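Side-chain contacts in transcriptional regulator (TetR/AcrR family) (PDB 5GP9), which probably binds DNA as a dimeric repressor of fatty acid degradation genes, its regulatory domain taking up a long-chain fatty acid: residues 58-61 and 62-66; 114-117 and 118-122; 103-106 and 107-111. One frame throughout, in Å; residues are numbered along the deposited sequence.

Contact 1 of 3, residues 58-61 and 62-66. With PLM (palmitic acid), chain E.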
loop_
_atom_site.group_PDB
_atom_site.type_symbol
_atom_site.label_atom_id
_atom_site.label_comp_id
_atom_site.label_asym_id
_atom_site.label_seq_id
_atom_site.Cartn_x
_atom_site.Cartn_y
_atom_site.Cartn_z
ATOM N N PHE A 58 -3.719 -17.392 1.844
ATOM C CA PHE A 58 -4.063 -16.047 2.272
ATOM C C PHE A 58 -5.385 -16.035 2.953
ATOM O O PHE A 58 -5.574 -15.468 4.010
ATOM C CB PHE A 58 -3.876 -15.027 1.098
ATOM C CG PHE A 58 -4.098 -13.577 1.506
ATOM C CD1 PHE A 58 -3.358 -13.002 2.507
ATOM C CD2 PHE A 58 -5.065 -12.819 0.909
ATOM C CE1 PHE A 58 -3.587 -11.693 2.914
ATOM C CE2 PHE A 58 -5.269 -11.513 1.283
ATOM C CZ PHE A 58 -4.551 -10.969 2.290
ATOM N N GLN A 59 -6.348 -16.762 2.394
ATOM C CA GLN A 59 -7.668 -16.799 2.954
ATOM C C GLN A 59 -7.712 -17.475 4.322
ATOM O O GLN A 59 -8.423 -17.024 5.219
ATOM C CB GLN A 59 -8.515 -17.619 2.024
ATOM C CG GLN A 59 -9.995 -17.690 2.245
ATOM C CD GLN A 59 -10.584 -18.256 0.939
ATOM O OE1 GLN A 59 -9.932 -19.066 0.219
ATOM N NE2 GLN A 59 -11.737 -17.778 0.585
ATOM N N GLU A 60 -6.950 -18.536 4.461
ATOM C CA GLU A 60 -7.078 -19.353 5.669
ATOM C C GLU A 60 -6.492 -18.552 6.817
ATOM O O GLU A 60 -7.127 -18.351 7.858
ATOM C CB GLU A 60 -6.405 -20.694 5.434
ATOM C CG GLU A 60 -6.476 -21.668 6.613
ATOM C CD GLU A 60 -5.328 -21.410 7.562
ATOM O OE1 GLU A 60 -4.156 -21.285 7.059
ATOM O OE2 GLU A 60 -5.599 -21.331 8.780
ATOM N N LYS A 61 -5.315 -18.050 6.575
ATOM C CA LYS A 61 -4.604 -17.187 7.536
ATOM C C LYS A 61 -5.276 -15.903 7.935
ATOM O O LYS A 61 -5.236 -15.526 9.090
ATOM C CB LYS A 61 -3.248 -16.868 7.008
ATOM C CG LYS A 61 -2.362 -18.077 6.993
ATOM C CD LYS A 61 -0.987 -17.693 6.547
ATOM C CE LYS A 61 0.025 -18.811 6.540
ATOM N NZ LYS A 61 0.362 -19.546 7.733
ATOM N N MET A 62 -5.843 -15.193 6.964
ATOM C CA MET A 62 -6.642 -14.017 7.294
ATOM C C MET A 62 -7.836 -14.335 8.163
ATOM O O MET A 62 -8.153 -13.598 9.076
ATOM C CB MET A 62 -7.073 -13.314 5.985
ATOM C CG MET A 62 -5.918 -12.588 5.367
ATOM S SD MET A 62 -5.283 -11.166 6.359
ATOM C CE MET A 62 -6.773 -10.560 7.022
ATOM N N GLY A 63 -8.515 -15.449 7.882
ATOM C CA GLY A 63 -9.655 -15.820 8.622
ATOM C C GLY A 63 -9.312 -16.021 10.063
ATOM O O GLY A 63 -10.046 -15.541 10.913
ATOM N N ARG A 64 -8.181 -16.647 10.330
ATOM C CA ARG A 64 -7.740 -16.879 11.732
ATOM C C ARG A 64 -7.238 -15.634 12.436
ATOM O O ARG A 64 -7.450 -15.484 13.624
ATOM C CB ARG A 64 -6.636 -17.919 11.805
ATOM C CG ARG A 64 -7.093 -19.277 11.319
ATOM C CD ARG A 64 -6.188 -20.453 11.704
ATOM N NE ARG A 64 -6.930 -21.692 11.381
ATOM C CZ ARG A 64 -7.793 -22.337 12.185
ATOM N NH1 ARG A 64 -8.001 -21.963 13.457
ATOM N NH2 ARG A 64 -8.429 -23.414 11.720
ATOM N N PHE A 65 -6.498 -14.814 11.705
ATOM C CA PHE A 65 -6.036 -13.476 12.157
ATOM C C PHE A 65 -7.186 -12.630 12.613
ATOM O O PHE A 65 -7.135 -12.125 13.704
ATOM C CB PHE A 65 -5.256 -12.848 11.035
ATOM C CG PHE A 65 -4.870 -11.401 11.263
ATOM C CD1 PHE A 65 -4.084 -11.027 12.343
ATOM C CD2 PHE A 65 -5.340 -10.428 10.410
ATOM C CE1 PHE A 65 -3.756 -9.696 12.518
ATOM C CE2 PHE A 65 -4.941 -9.130 10.516
ATOM C CZ PHE A 65 -4.143 -8.744 11.576
ATOM N N VAL A 66 -8.227 -12.492 11.783
ATOM C CA VAL A 66 -9.370 -11.677 12.116
ATOM C C VAL A 66 -10.097 -12.270 13.356
ATOM O O VAL A 66 -10.477 -11.520 14.278
ATOM C CB VAL A 66 -10.322 -11.409 10.899
ATOM C CG1 VAL A 66 -9.566 -10.758 9.743
ATOM C CG2 VAL A 66 -11.023 -12.667 10.427
HETATM C C1 PLM E . -4.091 -2.224 -0.910
HETATM O O1 PLM E . -3.736 -1.745 0.187
HETATM O O2 PLM E . -4.224 -1.474 -1.877
HETATM C C2 PLM E . -4.374 -3.717 -1.095
HETATM C C3 PLM E . -3.107 -4.569 -0.856
HETATM C C4 PLM E . -3.186 -6.066 -1.246
HETATM C C5 PLM E . -3.184 -7.194 -0.171
HETATM C C6 PLM E . -2.744 -6.789 1.235
HETATM C C7 PLM E . -2.390 -7.927 2.178
HETATM C C8 PLM E . -1.832 -7.333 3.429
HETATM C C9 PLM E . -2.687 -7.471 4.647
HETATM C CA PLM E . -1.865 -8.011 5.742
HETATM C CB PLM E . -2.715 -7.914 6.992
HETATM C CC PLM E . -1.930 -8.519 8.139
HETATM C CD PLM E . -1.484 -9.925 7.721
HETATM C CE PLM E . -1.731 -11.060 8.681
HETATM C CF PLM E . -1.915 -12.306 7.816
HETATM C CG PLM E . -1.978 -13.482 8.728
#

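Contact 2 of 3, residues 114-117 and 118-122. With PLM (palmitic acid), chain E.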
loop_
_atom_site.group_PDB
_atom_site.type_symbol
_atom_site.label_atom_id
_atom_site.label_comp_id
_atom_site.label_asym_id
_atom_site.label_seq_id
_atom_site.Cartn_x
_atom_site.Cartn_y
_atom_site.Cartn_z
ATOM N N GLU A 114 -7.089 -10.412 -11.935
ATOM C CA GLU A 114 -8.041 -11.310 -11.306
ATOM C C GLU A 114 -7.482 -11.930 -10.028
ATOM O O GLU A 114 -8.221 -12.170 -9.089
ATOM C CB GLU A 114 -8.613 -12.291 -12.335
ATOM C CG GLU A 114 -9.318 -11.501 -13.442
ATOM C CD GLU A 114 -10.194 -12.347 -14.345
ATOM O OE1 GLU A 114 -11.433 -12.051 -14.412
ATOM O OE2 GLU A 114 -9.630 -13.284 -14.998
ATOM N N LEU A 115 -6.174 -12.090 -9.934
ATOM C CA LEU A 115 -5.556 -12.394 -8.632
ATOM C C LEU A 115 -5.757 -11.252 -7.622
ATOM O O LEU A 115 -6.111 -11.482 -6.459
ATOM C CB LEU A 115 -4.088 -12.639 -8.838
ATOM C CG LEU A 115 -3.286 -12.929 -7.596
ATOM C CD1 LEU A 115 -3.639 -14.284 -7.026
ATOM C CD2 LEU A 115 -1.831 -12.836 -7.953
ATOM N N ARG A 116 -5.575 -10.040 -8.105
ATOM C CA ARG A 116 -5.735 -8.847 -7.321
ATOM C C ARG A 116 -7.145 -8.737 -6.780
ATOM O O ARG A 116 -7.331 -8.378 -5.668
ATOM C CB ARG A 116 -5.340 -7.626 -8.141
ATOM C CG ARG A 116 -5.444 -6.318 -7.393
ATOM C CD ARG A 116 -4.575 -5.205 -7.971
ATOM N NE ARG A 116 -4.121 -5.415 -9.348
ATOM C CZ ARG A 116 -4.850 -5.226 -10.446
ATOM N NH1 ARG A 116 -6.117 -4.859 -10.356
ATOM N NH2 ARG A 116 -4.307 -5.419 -11.653
ATOM N N LEU A 117 -8.139 -9.079 -7.583
ATOM C CA LEU A 117 -9.503 -9.088 -7.129
ATOM C C LEU A 117 -9.758 -10.083 -5.992
ATOM O O LEU A 117 -10.455 -9.767 -5.052
ATOM C CB LEU A 117 -10.418 -9.431 -8.338
ATOM C CG LEU A 117 -10.516 -8.335 -9.427
ATOM C CD1 LEU A 117 -11.439 -8.804 -10.590
ATOM C CD2 LEU A 117 -10.990 -7.017 -8.809
ATOM N N LYS A 118 -9.221 -11.286 -6.139
ATOM C CA LYS A 118 -9.356 -12.323 -5.118
ATOM C C LYS A 118 -8.681 -11.901 -3.802
ATOM O O LYS A 118 -9.229 -12.023 -2.708
ATOM C CB LYS A 118 -8.742 -13.622 -5.604
ATOM C CG LYS A 118 -9.584 -14.253 -6.697
ATOM C CD LYS A 118 -9.174 -15.717 -6.899
ATOM C CE LYS A 118 -9.606 -16.212 -8.269
ATOM N NZ LYS A 118 -8.685 -15.800 -9.368
ATOM N N ILE A 119 -7.502 -11.352 -3.936
ATOM C CA ILE A 119 -6.796 -10.862 -2.696
ATOM C C ILE A 119 -7.596 -9.799 -1.926
ATOM O O ILE A 119 -7.786 -9.821 -0.697
ATOM C CB ILE A 119 -5.405 -10.336 -3.135
ATOM C CG1 ILE A 119 -4.547 -11.508 -3.595
ATOM C CG2 ILE A 119 -4.749 -9.528 -2.009
ATOM C CD1 ILE A 119 -3.329 -11.022 -4.395
ATOM N N ASN A 120 -8.167 -8.824 -2.642
ATOM C CA ASN A 120 -9.014 -7.853 -2.033
ATOM C C ASN A 120 -10.276 -8.403 -1.404
ATOM O O ASN A 120 -10.724 -7.937 -0.354
ATOM C CB ASN A 120 -9.371 -6.715 -3.035
ATOM C CG ASN A 120 -8.134 -5.901 -3.489
ATOM O OD1 ASN A 120 -7.211 -5.634 -2.724
ATOM N ND2 ASN A 120 -8.142 -5.488 -4.730
ATOM N N GLU A 121 -10.865 -9.444 -2.003
ATOM C CA GLU A 121 -11.986 -10.032 -1.390
ATOM C C GLU A 121 -11.629 -10.680 -0.047
ATOM O O GLU A 121 -12.396 -10.564 0.916
ATOM C CB GLU A 121 -12.668 -11.036 -2.365
ATOM C CG GLU A 121 -13.875 -11.704 -1.766
ATOM C CD GLU A 121 -14.538 -12.684 -2.721
ATOM O OE1 GLU A 121 -13.830 -13.591 -3.254
ATOM O OE2 GLU A 121 -15.765 -12.532 -2.912
ATOM N N VAL A 122 -10.420 -11.236 0.052
ATOM C CA VAL A 122 -9.989 -11.840 1.337
ATOM C C VAL A 122 -9.772 -10.721 2.405
ATOM O O VAL A 122 -10.191 -10.806 3.572
ATOM C CB VAL A 122 -8.708 -12.678 1.168
ATOM C CG1 VAL A 122 -8.157 -13.135 2.501
ATOM C CG2 VAL A 122 -8.960 -13.870 0.256
HETATM C C1 PLM E . -4.091 -2.224 -0.910
HETATM O O1 PLM E . -3.736 -1.745 0.187
HETATM O O2 PLM E . -4.224 -1.474 -1.877
HETATM C C2 PLM E . -4.374 -3.717 -1.095
HETATM C C3 PLM E . -3.107 -4.569 -0.856
HETATM C C4 PLM E . -3.186 -6.066 -1.246
HETATM C C5 PLM E . -3.184 -7.194 -0.171
HETATM C C6 PLM E . -2.744 -6.789 1.235
HETATM C C7 PLM E . -2.390 -7.927 2.178
HETATM C C8 PLM E . -1.832 -7.333 3.429
HETATM C C9 PLM E . -2.687 -7.471 4.647
HETATM C CA PLM E . -1.865 -8.011 5.742
HETATM C CB PLM E . -2.715 -7.914 6.992
HETATM C CC PLM E . -1.930 -8.519 8.139
HETATM C CD PLM E . -1.484 -9.925 7.721
HETATM C CE PLM E . -1.731 -11.060 8.681
HETATM C CF PLM E . -1.915 -12.306 7.816
HETATM C CG PLM E . -1.978 -13.482 8.728
#

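Contact 3 of 3, residues 103-106 and 107-111. With PLM (palmitic acid), chain E.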
loop_
_atom_site.group_PDB
_atom_site.type_symbol
_atom_site.label_atom_id
_atom_site.label_comp_id
_atom_site.label_asym_id
_atom_site.label_seq_id
_atom_site.Cartn_x
_atom_site.Cartn_y
_atom_site.Cartn_z
ATOM N N VAL A 103 5.837 -12.386 1.831
ATOM C CA VAL A 103 4.676 -12.748 0.981
ATOM C C VAL A 103 3.569 -11.687 0.957
ATOM O O VAL A 103 3.149 -11.223 -0.122
ATOM C CB VAL A 103 4.144 -14.132 1.373
ATOM C CG1 VAL A 103 2.945 -14.447 0.582
ATOM C CG2 VAL A 103 5.207 -15.157 1.161
ATOM N N THR A 104 3.090 -11.289 2.102
ATOM C CA THR A 104 1.967 -10.323 2.218
ATOM C C THR A 104 2.329 -8.925 1.744
ATOM O O THR A 104 1.515 -8.235 1.127
ATOM C CB THR A 104 1.384 -10.238 3.634
ATOM O OG1 THR A 104 2.349 -9.710 4.568
ATOM C CG2 THR A 104 0.875 -11.572 4.086
ATOM N N GLN A 105 3.556 -8.485 2.039
ATOM C CA GLN A 105 3.952 -7.100 1.666
ATOM C C GLN A 105 4.518 -6.962 0.282
ATOM O O GLN A 105 4.367 -5.877 -0.347
ATOM C CB GLN A 105 4.878 -6.495 2.704
ATOM C CG GLN A 105 4.414 -6.628 4.125
ATOM C CD GLN A 105 2.958 -6.225 4.369
ATOM O OE1 GLN A 105 2.123 -7.046 4.727
ATOM N NE2 GLN A 105 2.645 -4.961 4.177
ATOM N N LEU A 106 5.176 -8.013 -0.226
ATOM C CA LEU A 106 5.884 -7.853 -1.482
ATOM C C LEU A 106 5.263 -8.780 -2.520
ATOM O O LEU A 106 4.844 -8.341 -3.602
ATOM C CB LEU A 106 7.368 -8.075 -1.362
ATOM C CG LEU A 106 8.076 -7.233 -0.303
ATOM C CD1 LEU A 106 9.524 -7.596 -0.333
ATOM C CD2 LEU A 106 7.872 -5.782 -0.613
ATOM N N GLU A 107 5.087 -10.035 -2.163
ATOM C CA GLU A 107 4.786 -11.008 -3.233
ATOM C C GLU A 107 3.356 -11.089 -3.631
ATOM O O GLU A 107 3.061 -11.362 -4.796
ATOM C CB GLU A 107 5.365 -12.350 -2.927
ATOM C CG GLU A 107 6.880 -12.385 -2.764
ATOM C CD GLU A 107 7.690 -12.051 -4.026
ATOM O OE1 GLU A 107 7.142 -12.264 -5.078
ATOM O OE2 GLU A 107 8.827 -11.600 -3.902
ATOM N N LEU A 108 2.459 -10.737 -2.737
ATOM C CA LEU A 108 1.041 -10.777 -2.991
ATOM C C LEU A 108 0.622 -9.457 -3.627
ATOM O O LEU A 108 -0.544 -9.118 -3.714
ATOM C CB LEU A 108 0.412 -11.009 -1.619
ATOM C CG LEU A 108 -0.958 -11.457 -1.365
ATOM C CD1 LEU A 108 -1.197 -12.835 -1.962
ATOM C CD2 LEU A 108 -1.277 -11.504 0.119
ATOM N N ARG A 109 1.581 -8.630 -3.995
ATOM C CA ARG A 109 1.293 -7.374 -4.652
ATOM C C ARG A 109 1.548 -7.637 -6.170
ATOM O O ARG A 109 2.645 -7.484 -6.671
ATOM C CB ARG A 109 2.188 -6.217 -4.097
ATOM C CG ARG A 109 2.089 -5.978 -2.553
ATOM C CD ARG A 109 0.696 -5.775 -1.953
ATOM N NE ARG A 109 0.674 -5.999 -0.503
ATOM C CZ ARG A 109 0.334 -5.118 0.448
ATOM N NH1 ARG A 109 0.426 -5.505 1.677
ATOM N NH2 ARG A 109 -0.156 -3.889 0.212
ATOM N N GLN A 110 0.521 -8.052 -6.885
ATOM C CA GLN A 110 0.730 -8.418 -8.289
ATOM C C GLN A 110 -0.286 -7.700 -9.190
ATOM O O GLN A 110 -1.398 -7.382 -8.768
ATOM C CB GLN A 110 0.692 -9.934 -8.431
ATOM C CG GLN A 110 1.722 -10.427 -9.416
ATOM C CD GLN A 110 1.468 -11.837 -9.868
ATOM O OE1 GLN A 110 0.533 -12.479 -9.409
ATOM N NE2 GLN A 110 2.304 -12.334 -10.777
ATOM N N SER A 111 0.120 -7.427 -10.422
ATOM C CA SER A 111 -0.717 -6.687 -11.367
ATOM C C SER A 111 -1.723 -7.613 -12.126
ATOM O O SER A 111 -2.558 -7.130 -12.932
ATOM C CB SER A 111 0.181 -5.871 -12.309
ATOM O OG SER A 111 1.385 -6.566 -12.598
HETATM C C1 PLM E . -4.091 -2.224 -0.910
HETATM O O1 PLM E . -3.736 -1.745 0.187
HETATM O O2 PLM E . -4.224 -1.474 -1.877
HETATM C C2 PLM E . -4.374 -3.717 -1.095
HETATM C C3 PLM E . -3.107 -4.569 -0.856
HETATM C C4 PLM E . -3.186 -6.066 -1.246
HETATM C C5 PLM E . -3.184 -7.194 -0.171
HETATM C C6 PLM E . -2.744 -6.789 1.235
HETATM C C7 PLM E . -2.390 -7.927 2.178
HETATM C C8 PLM E . -1.832 -7.333 3.429
HETATM C C9 PLM E . -2.687 -7.471 4.647
HETATM C CA PLM E . -1.865 -8.011 5.742
HETATM C CB PLM E . -2.715 -7.914 6.992
HETATM C CC PLM E . -1.930 -8.519 8.139
HETATM C CD PLM E . -1.484 -9.925 7.721
HETATM C CE PLM E . -1.731 -11.060 8.681
HETATM C CF PLM E . -1.915 -12.306 7.816
HETATM C CG PLM E . -1.978 -13.482 8.728
#

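Contact 1 of 3, residues 58-61 and 62-66
The carboxylate of Glu60 reaches one turn along its helix to Arg64, where OE2 accepts from NE at 2.9 Å in a salt bridge. Both residues lie on helix 50-74, part of the all-helical regulatory domain of TetR-family repressors, and the i to i+4 spacing pairs Glu60 with Arg64 and Phe58 with Met62. The bond is bent, 130° at the hydrogen, although OE2 sits in the guanidinium plane and is met nearly along its C-O axis. A bend at chi2 of Glu60 (-86°) turns the carboxylate back toward Arg64, whose chain runs extended from CG to NE. One carboxylate oxygen thus serves the arginine, while the other, OE1, has a weak hydrogen bond to Tyr8.

A different face of the helix is apolar and looks into the palmitic acid site. Phe58 and Met62 lie side by side and point the same way. The methionine places CG over one face of the phenyl ring, offset toward its rim and 3.8 Å from the ring centroid, a CH-pi contact; SD stands obliquely to the same ring in a Met-aromatic contact. Phe58 CZ then touches C7 of the palmitic acid chain at 3.7 Å, and Met62 SD meets CF farther along it at 3.8 Å. Phe65, one turn beyond Lys61, lays a ring face against the fatty acid, with CE above its centre, while the ring meets Tyr126 of helix 113-139 edge-to-face. Val122 of that helix packs on both Phe58 and Met62. The tail end of the ligand comes close to the backbone: Lys61 O is 3.9 Å from the terminal carbon CG of the palmitic acid.

Contact 2 of 3, residues 114-117 and 118-122
Residues 114-122 form an unbroken run of alpha helix on helix 113-139, in which Lys118 N, Ile119 N, Asn120 N and Glu121 N bond to the carbonyls of Glu114, Leu115, Arg116 and Leu117. The shortest of the four is Ile119 N to Leu115 O at 2.9 Å, nearly straight at 167°. On the inward side, CD1 of Ile119 comes across CG of Leu115 at 3.7 Å, and both side chains pack on Ile55 of helix 50-74. With CG2 of Ile119 anti to the backbone N (CG1 at chi1 -68°), that methyl is directed to the ligand and touches C5 of the palmitic acid at 3.4 Å.

Arg116 and Asn120 run side by side in the same direction, their guanidinium and amide planes 48° apart. ND2 of Asn120 lies 3.1 Å from Arg116 O, too poorly angled for a hydrogen bond, and beside CG of Arg116. OD1 of Asn120 approaches C2 of the fatty acid at 3.8 Å, beside its carboxyl end. Arg116, Leu117 and Asn120 also pack on Met169 of the second subunit.

One helical turn therefore offers one methyl, CG2 of Ile119, to the hydrocarbon chain, while the amide oxygen of Asn120 touches the methylene next to the carboxyl group without bonding to the acid, so this turn meets the ligand by packing.

Contact 3 of 3, residues 103-106 and 107-111
A bend at chi2 of Arg109 (-53°), with CG beside the backbone N, folds its chain back over the end of helix 98-107 and sets the guanidinium against Thr104. There NE and NH1 both donate to the one oxygen, Thr104 O, at 2.9 Å and 3.0 Å. The acceptor lies in the guanidinium plane for both, but NE arrives in the carbonyl plane while NH1 stands above it, 39° out. This side-on grip fixes the rotation of the group.

The backbone is loosened into a wider pi-type turn: Leu108 N reaches back five residues to Val103 O at 2.7 Å, and Leu108 then leaves helical geometry. This helix end leads into the link between helices 98-107 and 113-139 of the TetR-type regulatory domain, after which Arg109 turns toward the bound palmitic acid, in what is probably the effector pocket. One face of its guanidinium is covered by the fatty acid chain, with C6 3.4 Å above the plane toward the rim, and NH2 comes 3.2 Å from C3. NH2 also forms a salt bridge with Asp161, which probably offsets the charge held against hydrocarbon.

Gln105 lies alongside Arg109, amide and guanidinium planes 73° apart. Its OE1 takes a hydrogen bond from Thr104 OG1 at 2.7 Å, in plane and on a lone pair, while NE2 donates to Asp161 and Thr165.

All three contacts line one palmitic acid site. Contact 1 meets the middle and tail of the chain, whereas contacts 2 and 3 touch carbons nearer the carboxyl end. Phe58 joins them: CD1 packs on Leu108 CD2 of contact 3 at 3.5 Å, and CD2 on Val122 CG1 of contact 2, also at 3.5 Å. Contacts 2 and 3, with centres about 11 Å apart, meet where Ile119 CD1 approaches Leu108 O at 3.4 Å and where Arg116 forms weak hydrogen bonds to Gln110 O and Ser111 O. Both also reach the second subunit, so ligand site and dimer interface share these residue ranges.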